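Local coordinates for C alpha-dehydrogenase (Sphingobium sp. SYK-6, PDB 4YAC), which binds NADH as a short-chain dehydrogenase/reductase and probably oxidises an alcohol in the lignin beta-aryl ether cleavage pathway, at residues G17-Q22 and C89-V94; V25-A30 and G49-K54; K33-D38 and A57-R62; A73-A78 and M124-R129. One frame throughout, in Å; residues are numbered along the deposited sequence.

Interaction 1: G17-Q22 and C89-V94; sequences GVALGQ and CNTAGV. With NAI (1,4-dihydronicotinamide adenine dinucleotide), chain B.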
# COMPACT_ATOMS: atom_id res chain seq x y z
N GLY A 17 0.19 -9.90 22.49
CA GLY A 17 0.14 -10.53 21.18
C GLY A 17 1.47 -10.72 20.49
O GLY A 17 2.47 -11.07 21.12
N VAL A 18 1.48 -10.50 19.18
CA VAL A 18 2.67 -10.70 18.35
C VAL A 18 3.86 -9.90 18.85
O VAL A 18 4.97 -10.42 18.93
CB VAL A 18 2.39 -10.32 16.87
CG1 VAL A 18 3.68 -10.28 16.06
CG2 VAL A 18 1.42 -11.31 16.26
N ALA A 19 3.63 -8.64 19.19
CA ALA A 19 4.73 -7.77 19.60
C ALA A 19 5.34 -8.23 20.92
O ALA A 19 6.55 -8.17 21.10
CB ALA A 19 4.25 -6.34 19.71
N LEU A 20 4.50 -8.67 21.86
CA LEU A 20 5.00 -9.20 23.12
C LEU A 20 5.86 -10.43 22.86
O LEU A 20 6.89 -10.62 23.51
CB LEU A 20 3.85 -9.54 24.06
CG LEU A 20 4.21 -10.26 25.37
CD1 LEU A 20 5.24 -9.46 26.16
CD2 LEU A 20 2.96 -10.48 26.20
N GLY A 21 5.45 -11.25 21.90
CA GLY A 21 6.23 -12.40 21.49
C GLY A 21 7.60 -11.99 20.99
O GLY A 21 8.60 -12.64 21.28
N GLN A 22 7.64 -10.90 20.23
CA GLN A 22 8.91 -10.37 19.74
C GLN A 22 9.76 -9.88 20.91
O GLN A 22 10.94 -10.20 21.00
CB GLN A 22 8.66 -9.24 18.74
CG GLN A 22 8.03 -9.74 17.44
CD GLN A 22 7.65 -8.64 16.48
OE1 GLN A 22 7.79 -7.45 16.77
NE2 GLN A 22 7.14 -9.03 15.31
N CYS A 89 11.09 -2.17 16.12
CA CYS A 89 10.09 -3.13 15.70
C CYS A 89 8.73 -2.45 15.66
O CYS A 89 8.09 -2.26 16.69
CB CYS A 89 10.05 -4.35 16.63
SG CYS A 89 11.58 -5.29 16.71
N ASN A 90 8.31 -2.05 14.46
CA ASN A 90 7.01 -1.44 14.26
C ASN A 90 5.95 -2.53 14.10
O ASN A 90 5.68 -2.97 12.98
CB ASN A 90 7.01 -0.53 13.03
CG ASN A 90 8.12 0.51 13.07
OD1 ASN A 90 7.99 1.55 13.71
ND2 ASN A 90 9.20 0.24 12.36
N THR A 91 5.36 -2.97 15.21
CA THR A 91 4.54 -4.17 15.20
C THR A 91 3.11 -3.92 15.67
O THR A 91 2.20 -4.68 15.33
CB THR A 91 5.21 -5.26 16.06
OG1 THR A 91 6.50 -5.53 15.51
CG2 THR A 91 4.40 -6.55 16.09
N ALA A 92 2.89 -2.85 16.43
CA ALA A 92 1.53 -2.51 16.86
C ALA A 92 0.61 -2.41 15.66
O ALA A 92 1.01 -1.91 14.60
CB ALA A 92 1.53 -1.21 17.64
N GLY A 93 -0.61 -2.90 15.81
CA GLY A 93 -1.59 -2.79 14.76
C GLY A 93 -2.97 -3.09 15.29
O GLY A 93 -3.11 -3.79 16.30
N VAL A 94 -3.99 -2.58 14.62
CA VAL A 94 -5.38 -2.85 14.97
C VAL A 94 -6.15 -3.29 13.74
O VAL A 94 -5.68 -3.14 12.61
CB VAL A 94 -6.06 -1.61 15.57
CG1 VAL A 94 -5.34 -1.16 16.83
CG2 VAL A 94 -6.12 -0.47 14.55
PA NAI B . -3.09 -7.49 20.28
O1A NAI B . -4.41 -6.90 20.71
O2A NAI B . -2.87 -8.82 21.03
O5B NAI B . -1.92 -6.50 20.62
C5B NAI B . -1.96 -5.21 20.11
C4B NAI B . -1.24 -4.30 21.02
O4B NAI B . -1.02 -3.03 20.32
C3B NAI B . -2.03 -4.01 22.21
O3B NAI B . -1.23 -4.14 23.38
C2B NAI B . -2.50 -2.66 22.05
O2B NAI B . -2.71 -2.01 23.32
C1B NAI B . -1.46 -2.01 21.27
N9A NAI B . -1.90 -0.82 20.61
C8A NAI B . -3.04 -0.61 19.89
N7A NAI B . -3.09 0.66 19.45
C5A NAI B . -1.96 1.32 19.87
C6A NAI B . -1.44 2.60 19.74
N6A NAI B . -2.13 3.62 19.02
N1A NAI B . -0.25 2.90 20.32
C2A NAI B . 0.44 1.99 21.03
N3A NAI B . -0.02 0.74 21.17
C4A NAI B . -1.20 0.37 20.62
O3 NAI B . -3.08 -7.73 18.76
PN NAI B . -2.19 -8.88 18.08
O1N NAI B . -2.69 -10.24 18.55
O2N NAI B . -2.32 -8.78 16.49
O5D NAI B . -0.70 -8.71 18.48

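Interaction 2: V25-A30 and G49-K54; sequences VLAEEA and GYFSQK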
# COMPACT_ATOMS: atom_id res chain seq x y z
N VAL A 25 11.37 -12.82 23.02
CA VAL A 25 12.49 -13.47 22.33
C VAL A 25 13.71 -12.56 22.31
O VAL A 25 14.84 -13.03 22.50
CB VAL A 25 12.10 -13.87 20.89
CG1 VAL A 25 13.32 -14.37 20.11
CG2 VAL A 25 11.02 -14.94 20.91
N LEU A 26 13.50 -11.27 22.07
CA LEU A 26 14.63 -10.34 22.00
C LEU A 26 15.26 -10.13 23.38
O LEU A 26 16.48 -10.07 23.51
CB LEU A 26 14.17 -9.00 21.41
CG LEU A 26 13.71 -9.08 19.95
CD1 LEU A 26 13.06 -7.76 19.52
CD2 LEU A 26 14.86 -9.43 19.02
N ALA A 27 14.42 -10.06 24.42
CA ALA A 27 14.91 -9.82 25.78
C ALA A 27 15.56 -11.05 26.39
O ALA A 27 16.57 -10.95 27.10
CB ALA A 27 13.76 -9.35 26.66
N GLU A 28 14.99 -12.22 26.11
CA GLU A 28 15.42 -13.45 26.77
C GLU A 28 16.53 -14.15 25.99
O GLU A 28 17.65 -14.29 26.49
CB GLU A 28 14.23 -14.39 26.95
CG GLU A 28 13.19 -13.85 27.91
CD GLU A 28 12.05 -14.82 28.15
OE1 GLU A 28 12.30 -15.89 28.75
OE2 GLU A 28 10.91 -14.52 27.73
N GLU A 29 16.23 -14.59 24.77
CA GLU A 29 17.21 -15.32 23.98
C GLU A 29 18.34 -14.42 23.49
O GLU A 29 19.51 -14.68 23.74
CB GLU A 29 16.54 -15.99 22.78
CG GLU A 29 15.42 -16.94 23.14
CD GLU A 29 14.78 -17.56 21.92
OE1 GLU A 29 15.46 -17.67 20.88
OE2 GLU A 29 13.60 -17.95 22.01
N ALA A 30 17.97 -13.36 22.77
CA ALA A 30 18.96 -12.46 22.18
C ALA A 30 19.64 -11.57 23.21
O ALA A 30 20.66 -10.95 22.92
CB ALA A 30 18.30 -11.60 21.12
N GLY A 49 4.82 -8.21 34.56
CA GLY A 49 4.60 -9.28 35.52
C GLY A 49 5.37 -10.52 35.11
O GLY A 49 5.96 -11.21 35.94
N TYR A 50 5.37 -10.78 33.80
CA TYR A 50 6.13 -11.88 33.23
C TYR A 50 7.64 -11.61 33.32
O TYR A 50 8.40 -12.42 33.86
CB TYR A 50 5.72 -12.09 31.76
CG TYR A 50 6.59 -13.07 31.01
CD1 TYR A 50 6.32 -14.44 31.05
CD2 TYR A 50 7.66 -12.64 30.24
CE1 TYR A 50 7.11 -15.34 30.36
CE2 TYR A 50 8.45 -13.53 29.55
CZ TYR A 50 8.17 -14.88 29.61
OH TYR A 50 8.95 -15.77 28.92
N PHE A 51 8.06 -10.46 32.80
CA PHE A 51 9.48 -10.16 32.70
C PHE A 51 10.14 -10.02 34.07
O PHE A 51 11.34 -10.18 34.19
CB PHE A 51 9.71 -8.89 31.88
CG PHE A 51 9.51 -9.08 30.41
CD1 PHE A 51 10.26 -10.00 29.71
CD2 PHE A 51 8.56 -8.33 29.72
CE1 PHE A 51 10.09 -10.18 28.35
CE2 PHE A 51 8.38 -8.51 28.36
CZ PHE A 51 9.14 -9.43 27.67
N SER A 52 9.34 -9.74 35.10
CA SER A 52 9.89 -9.62 36.46
C SER A 52 10.33 -10.97 37.01
O SER A 52 10.93 -11.05 38.08
CB SER A 52 8.87 -9.00 37.41
OG SER A 52 7.85 -9.93 37.73
N GLN A 53 10.01 -12.04 36.28
CA GLN A 53 10.38 -13.40 36.66
C GLN A 53 11.43 -13.99 35.72
O GLN A 53 11.64 -15.21 35.70
CB GLN A 53 9.14 -14.29 36.69
CG GLN A 53 8.04 -13.77 37.61
CD GLN A 53 8.48 -13.66 39.05
OE1 GLN A 53 9.19 -14.52 39.56
NE2 GLN A 53 8.05 -12.60 39.73
N LYS A 54 12.07 -13.13 34.94
CA LYS A 54 13.10 -13.54 33.97
C LYS A 54 14.35 -12.69 34.11
O LYS A 54 14.29 -11.55 34.57
CB LYS A 54 12.57 -13.43 32.54
CG LYS A 54 11.30 -14.22 32.26
CD LYS A 54 11.56 -15.72 32.34
CE LYS A 54 10.35 -16.53 31.88
NZ LYS A 54 10.44 -17.95 32.31

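Interaction 3: K33-D38 and A57-R62; sequences KVVIAD and AVHPVR. With NAI (1,4-dihydronicotinamide adenine dinucleotide), chain B.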
# COMPACT_ATOMS: atom_id res chain seq x y z
N LYS A 33 18.47 -5.25 25.38
CA LYS A 33 17.75 -4.36 26.27
C LYS A 33 16.52 -3.90 25.52
O LYS A 33 16.63 -3.24 24.48
CB LYS A 33 18.61 -3.17 26.68
CG LYS A 33 19.91 -3.56 27.38
CD LYS A 33 20.82 -2.36 27.57
CE LYS A 33 22.13 -2.76 28.23
NZ LYS A 33 23.05 -1.60 28.39
N VAL A 34 15.34 -4.26 26.02
CA VAL A 34 14.11 -4.05 25.27
C VAL A 34 13.18 -3.04 25.93
O VAL A 34 12.83 -3.17 27.10
CB VAL A 34 13.33 -5.37 25.10
CG1 VAL A 34 12.06 -5.13 24.26
CG2 VAL A 34 14.21 -6.42 24.45
N VAL A 35 12.78 -2.04 25.15
CA VAL A 35 11.71 -1.13 25.55
C VAL A 35 10.42 -1.61 24.90
O VAL A 35 10.36 -1.73 23.69
CB VAL A 35 12.00 0.33 25.12
CG1 VAL A 35 10.84 1.24 25.53
CG2 VAL A 35 13.31 0.81 25.73
N ILE A 36 9.40 -1.89 25.71
CA ILE A 36 8.09 -2.21 25.16
C ILE A 36 7.22 -0.98 25.28
O ILE A 36 7.08 -0.40 26.36
CB ILE A 36 7.43 -3.43 25.86
CG1 ILE A 36 7.39 -3.27 27.39
CG2 ILE A 36 8.18 -4.70 25.49
CD1 ILE A 36 6.62 -4.38 28.09
N ALA A 37 6.67 -0.56 24.15
CA ALA A 37 5.86 0.65 24.05
C ALA A 37 4.44 0.27 23.69
O ALA A 37 4.21 -0.37 22.67
CB ALA A 37 6.44 1.60 23.03
N ASP A 38 3.49 0.67 24.52
CA ASP A 38 2.10 0.26 24.36
C ASP A 38 1.16 1.34 24.88
O ASP A 38 1.49 2.04 25.82
CB ASP A 38 1.86 -1.05 25.10
CG ASP A 38 0.69 -1.83 24.54
OD1 ASP A 38 -0.47 -1.48 24.84
OD2 ASP A 38 0.95 -2.81 23.80
N ALA A 57 16.49 -7.30 30.79
CA ALA A 57 16.42 -5.85 30.93
C ALA A 57 15.28 -5.37 30.05
O ALA A 57 15.44 -5.27 28.83
CB ALA A 57 17.73 -5.20 30.52
N VAL A 58 14.14 -5.10 30.67
CA VAL A 58 12.98 -4.60 29.95
C VAL A 58 12.43 -3.35 30.64
O VAL A 58 12.26 -3.31 31.86
CB VAL A 58 11.86 -5.66 29.86
CG1 VAL A 58 10.62 -5.11 29.16
CG2 VAL A 58 12.36 -6.90 29.14
N HIS A 59 12.16 -2.33 29.82
CA HIS A 59 11.63 -1.06 30.30
C HIS A 59 10.30 -0.76 29.60
O HIS A 59 10.27 -0.65 28.38
CB HIS A 59 12.61 0.08 30.04
CG HIS A 59 12.08 1.41 30.48
ND1 HIS A 59 12.01 1.79 31.80
CD2 HIS A 59 11.56 2.44 29.76
CE1 HIS A 59 11.49 3.00 31.89
NE2 HIS A 59 11.21 3.42 30.66
N PRO A 60 9.21 -0.62 30.37
CA PRO A 60 7.91 -0.27 29.78
C PRO A 60 7.75 1.23 29.60
O PRO A 60 8.25 2.00 30.42
CB PRO A 60 6.92 -0.81 30.80
CG PRO A 60 7.62 -0.61 32.10
CD PRO A 60 9.10 -0.84 31.83
N VAL A 61 7.06 1.64 28.54
CA VAL A 61 6.66 3.03 28.38
C VAL A 61 5.27 3.08 27.78
O VAL A 61 5.02 2.47 26.74
CB VAL A 61 7.65 3.82 27.50
CG1 VAL A 61 7.80 3.20 26.11
CG2 VAL A 61 7.22 5.28 27.40
N ARG A 62 4.36 3.79 28.43
CA ARG A 62 3.01 3.92 27.88
C ARG A 62 3.01 4.99 26.81
O ARG A 62 3.33 6.15 27.07
CB ARG A 62 1.98 4.25 28.96
CG ARG A 62 0.56 3.95 28.50
CD ARG A 62 -0.47 4.71 29.31
NE ARG A 62 -0.50 6.12 28.96
CZ ARG A 62 -1.03 6.62 27.85
NH1 ARG A 62 -1.59 5.81 26.96
NH2 ARG A 62 -1.01 7.93 27.63
PA NAI B . -3.09 -7.49 20.28
O1A NAI B . -4.41 -6.90 20.71
O2A NAI B . -2.87 -8.82 21.03
O5B NAI B . -1.92 -6.50 20.62
C5B NAI B . -1.96 -5.21 20.11
C4B NAI B . -1.24 -4.30 21.02
O4B NAI B . -1.02 -3.03 20.32
C3B NAI B . -2.03 -4.01 22.21
O3B NAI B . -1.23 -4.14 23.38
C2B NAI B . -2.50 -2.66 22.05
O2B NAI B . -2.71 -2.01 23.32
C1B NAI B . -1.46 -2.01 21.27
N9A NAI B . -1.90 -0.82 20.61
C8A NAI B . -3.04 -0.61 19.89
N7A NAI B . -3.09 0.66 19.45
C5A NAI B . -1.96 1.32 19.87
C6A NAI B . -1.44 2.60 19.74
N6A NAI B . -2.13 3.62 19.02
N1A NAI B . -0.25 2.90 20.32
C2A NAI B . 0.44 1.99 21.03
N3A NAI B . -0.02 0.74 21.17
C4A NAI B . -1.20 0.37 20.62
O3 NAI B . -3.08 -7.73 18.76
PN NAI B . -2.19 -8.88 18.08
O1N NAI B . -2.69 -10.24 18.55
O2N NAI B . -2.32 -8.78 16.49
O5D NAI B . -0.70 -8.71 18.48

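Interaction 4: A73-A78 and M124-R129; sequences AAVDEA and MTVMPR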
# COMPACT_ATOMS: atom_id res chain seq x y z
N ALA A 73 9.32 11.71 22.83
CA ALA A 73 9.62 11.68 24.25
C ALA A 73 9.92 10.26 24.71
O ALA A 73 10.81 10.03 25.53
CB ALA A 73 8.46 12.26 25.05
N ALA A 74 9.18 9.29 24.16
CA ALA A 74 9.35 7.89 24.53
C ALA A 74 10.69 7.35 24.06
O ALA A 74 11.32 6.55 24.75
CB ALA A 74 8.22 7.05 23.97
N VAL A 75 11.12 7.78 22.88
CA VAL A 75 12.42 7.36 22.37
C VAL A 75 13.54 8.04 23.16
O VAL A 75 14.56 7.43 23.44
CB VAL A 75 12.56 7.64 20.87
CG1 VAL A 75 13.96 7.36 20.38
CG2 VAL A 75 11.57 6.79 20.09
N ASP A 76 13.34 9.31 23.53
CA ASP A 76 14.28 9.98 24.43
C ASP A 76 14.46 9.16 25.70
O ASP A 76 15.58 8.93 26.16
CB ASP A 76 13.78 11.37 24.82
CG ASP A 76 13.99 12.40 23.73
OD1 ASP A 76 14.44 12.05 22.62
OD2 ASP A 76 13.69 13.57 24.01
N GLU A 77 13.34 8.74 26.27
CA GLU A 77 13.32 7.94 27.49
C GLU A 77 14.11 6.65 27.30
O GLU A 77 14.89 6.26 28.17
CB GLU A 77 11.88 7.64 27.90
CG GLU A 77 11.74 6.94 29.24
CD GLU A 77 10.30 6.73 29.65
OE1 GLU A 77 9.51 7.69 29.60
OE2 GLU A 77 9.95 5.59 30.02
N ALA A 78 13.91 6.00 26.16
CA ALA A 78 14.66 4.80 25.83
C ALA A 78 16.16 5.06 25.86
O ALA A 78 16.93 4.24 26.36
CB ALA A 78 14.24 4.28 24.46
N MET A 124 10.16 7.80 11.39
CA MET A 124 10.68 9.16 11.28
C MET A 124 11.27 9.67 12.59
O MET A 124 12.04 10.62 12.59
CB MET A 124 9.58 10.11 10.80
CG MET A 124 9.06 9.78 9.40
SD MET A 124 10.34 9.51 8.17
CE MET A 124 11.28 11.03 8.31
N THR A 125 10.90 9.05 13.71
CA THR A 125 11.45 9.46 15.00
C THR A 125 12.81 8.83 15.23
O THR A 125 13.73 9.48 15.72
CB THR A 125 10.51 9.09 16.17
OG1 THR A 125 9.26 9.77 16.02
CG2 THR A 125 11.11 9.48 17.52
N VAL A 126 12.94 7.56 14.85
CA VAL A 126 14.13 6.77 15.18
C VAL A 126 15.18 6.72 14.06
O VAL A 126 16.38 6.83 14.33
CB VAL A 126 13.73 5.32 15.54
CG1 VAL A 126 14.95 4.41 15.69
CG2 VAL A 126 12.91 5.31 16.82
N MET A 127 14.75 6.55 12.82
CA MET A 127 15.69 6.31 11.73
C MET A 127 16.67 7.48 11.52
O MET A 127 17.86 7.25 11.27
CB MET A 127 14.91 5.99 10.45
CG MET A 127 15.73 5.94 9.18
SD MET A 127 15.60 7.49 8.26
CE MET A 127 13.85 7.55 7.85
N PRO A 128 16.20 8.73 11.64
CA PRO A 128 17.17 9.84 11.55
C PRO A 128 18.20 9.85 12.68
O PRO A 128 19.32 10.34 12.48
CB PRO A 128 16.28 11.08 11.61
CG PRO A 128 14.97 10.62 11.06
CD PRO A 128 14.81 9.22 11.57
N ARG A 129 17.84 9.34 13.85
CA ARG A 129 18.78 9.23 14.95
C ARG A 129 19.82 8.15 14.66
O ARG A 129 21.00 8.32 14.97
CB ARG A 129 18.05 8.92 16.26
CG ARG A 129 16.95 9.91 16.60
CD ARG A 129 16.36 9.60 17.97
NE ARG A 129 15.20 10.43 18.28
CZ ARG A 129 14.83 10.79 19.50
NH1 ARG A 129 15.54 10.42 20.56
NH2 ARG A 129 13.75 11.54 19.67

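Interaction 1: G17-Q22 and C89-V94
Thr91 and Gln22 meet through one short hydrogen bond. Thr91 OG1 donates to Gln22 OE1 over 2.6 Å. The C=O...donor angle is 122°, and the hydroxyl sits 16° off the carbonyl plane. The extended chain of Gln22 and the Thr91 side chain approach from opposite directions. Thr91 OG1 is also bonded to Thr142 OG1, and Gln22 NE2 makes a weak bond to the same Thr142 hydroxyl. With an alanine at Gln22, the buried Thr91 hydroxyl would probably lose this acceptor, and a gap would open beside Cys89 CB.

The apolar contacts use the other branch of Thr91. Thr91 CG2, anti to the backbone N, lies 3.6 Å from Ala19 CB and 3.8 Å from Val18 CG1. The Val18 and Thr91 side chains cross at about a right angle.

This is the nucleotide end of a Rossmann fold. Residues 12 to 19 fit the TGxxxGxG motif of the family, with Ala19 where the last glycine usually stands. Residues 90 to 93, Asn-Thr-Ala-Gly, correspond to the NNAG motif. Thr12 OG1 ties the two together, since it is bonded to the N atoms of Thr91 and Ala92.

Contacts with the cofactor come from both segments. Val18 N donates to NAI O5D over 2.9 Å, at 149°. Gly17 CA is 3.4 Å from NAI O5D, and a CB on Gly17 would clash with that oxygen. On the adenine side, Val94 CG1 comes within 3.9 Å of NAI C8A.

Interaction 2: V25-A30 and G49-K54
Glu28 and Tyr50 reach toward each other from two neighbouring helices of the Rossmann fold, 17-28 and 41-51, which pack on the same face of the parallel sheet. Tyr50 OH donates to Glu28 OE2 over 2.6 Å. The oxygen is met on its syn side, and it lies at the edge of the Tyr50 ring, in the ring plane. The carboxylate itself is turned 58° from that ring. Tyr50 CG is anti to the backbone N (chi1 172°), which carries the phenol out to Glu28. A glutamine in place of Glu28 would probably leave Lys54 without the negative charge that faces it.

Phe51 lies deeper. Its CE1 is 4.1 Å from Ala27 CB, and the methyl approaches the ring obliquely. Tyr50 CD2 sits 3.7 Å above one face of the Phe51 ring, offset toward the rim. Val56 packs against Ala27, Glu28 and Phe51. The Tyr50 ring also has a cation-pi contact with Lys24.

Lys54 closes a type I turn that starts at Phe51. It bends at chi2 (-67°), which lays its methylenes beside Glu28. The charges stay beyond salt-bridge range: Lys54 NZ is 4.5 Å from Glu28 OE1, while Lys54 CD is 3.7 Å from the same oxygen.

Interaction 3: K33-D38 and A57-R62
Val34 and Val58 sit side by side in two parallel strands, held by five backbone hydrogen bonds. Val34 N donates to Ala57 O (3.0 Å, 169°), and His59 N returns a bond to Val34 O. Ile36 N to His59 O is the most bent, at 143°. Val61 N to Ile36 O and Asp38 N to Val61 O complete the set.

Side chains pair on both faces. On one, Val61 CG1 touches Val35 CG1 and Ala37 CB, each at 3.7 Å. Val61 chi1 (58°) sets CG1 between N and the carbonyl carbon, over these two neighbours. On the other, Ile36 CG1 lies 4.1 Å from Val58 CG1 and 4.2 Å from Pro60 CB.

Helix 41-51 connects the two strands in a beta-alpha-beta unit of the Rossmann fold and packs on the face that carries Ile36 and Val58. Strand 57-62 is outermost on this side. Strand 33-38 ends at the cofactor. Asp38 OD1 accepts from NAI O2B (2.8 Å) and Asp38 OD2 from NAI O3B (2.6 Å). An acid here that takes both ribose hydroxyls is characteristic of NAD-binding members of the family.

Further out, Gly15 N and Arg40 N fix the Asp38 carboxylate. Arg62 NH1 is bonded to Ile39 O, and His59 NE2 to Glu77.

Interaction 4: A73-A78 and M124-R129
Arg129 reaches Asp76 because its CG lies anti to the carbonyl carbon (chi1 -55°) and the chain then runs extended to NE. Asp76 has the same arrangement at CG, which swings its carboxylate toward the arginine. The salt bridge is end-on and falls on one oxygen. Asp76 OD1 accepts from Arg129 NH1 at 2.8 Å and from Arg129 NH2 at 3.1 Å. That oxygen lies at the guanidinium edge, in its plane, but the two flat groups are turned 51° apart.

Val75 CG1 lies over one face of the guanidinium, toward its rim, 3.4 Å from Arg129 NH1. Val75 CG2 packs on Thr125 CG2 (3.7 Å) and Val126 CG2 (3.8 Å).

Arg129 NH1 has a second salt bridge, to Glu79. Pro128 has no N-H to give, and Arg129 N bonds weakly to Val126 O; the helix is kinked here. Arg129 NE makes a weak bond to Thr125 O. Away from this contact, Met124, Met127 and Pro128 pack against Trp108 and Glu101 of the second subunit.

The contact joins helices 68-81 and 105-133 of the Rossmann fold. The axes of segments 73-78 and 124-129 pass 10.4 Å apart, inclined at 45°. Phe10 of strand 8-12 packs against Val75 and Ala78.

In the fold
From the N terminus, helix 17-28 enters two contacts. Interaction 1 closes the long loop from this helix to the end of strand 87-90. Interactions 2 and 3 nest inside that loop and cross each other: 25-30 is followed by 33-38, then 49-54, then 57-62. They touch where Ala27 and Phe51 pack on Val58, tying two helices to one face of the sheet. Interaction 4 opens after interaction 3 has closed, and it crosses interaction 1. It lies by the other face, where Ala74 and Ala78 pack on Val61 and Val35. Interactions 1 and 3 do not touch, but both meet the bound NADH.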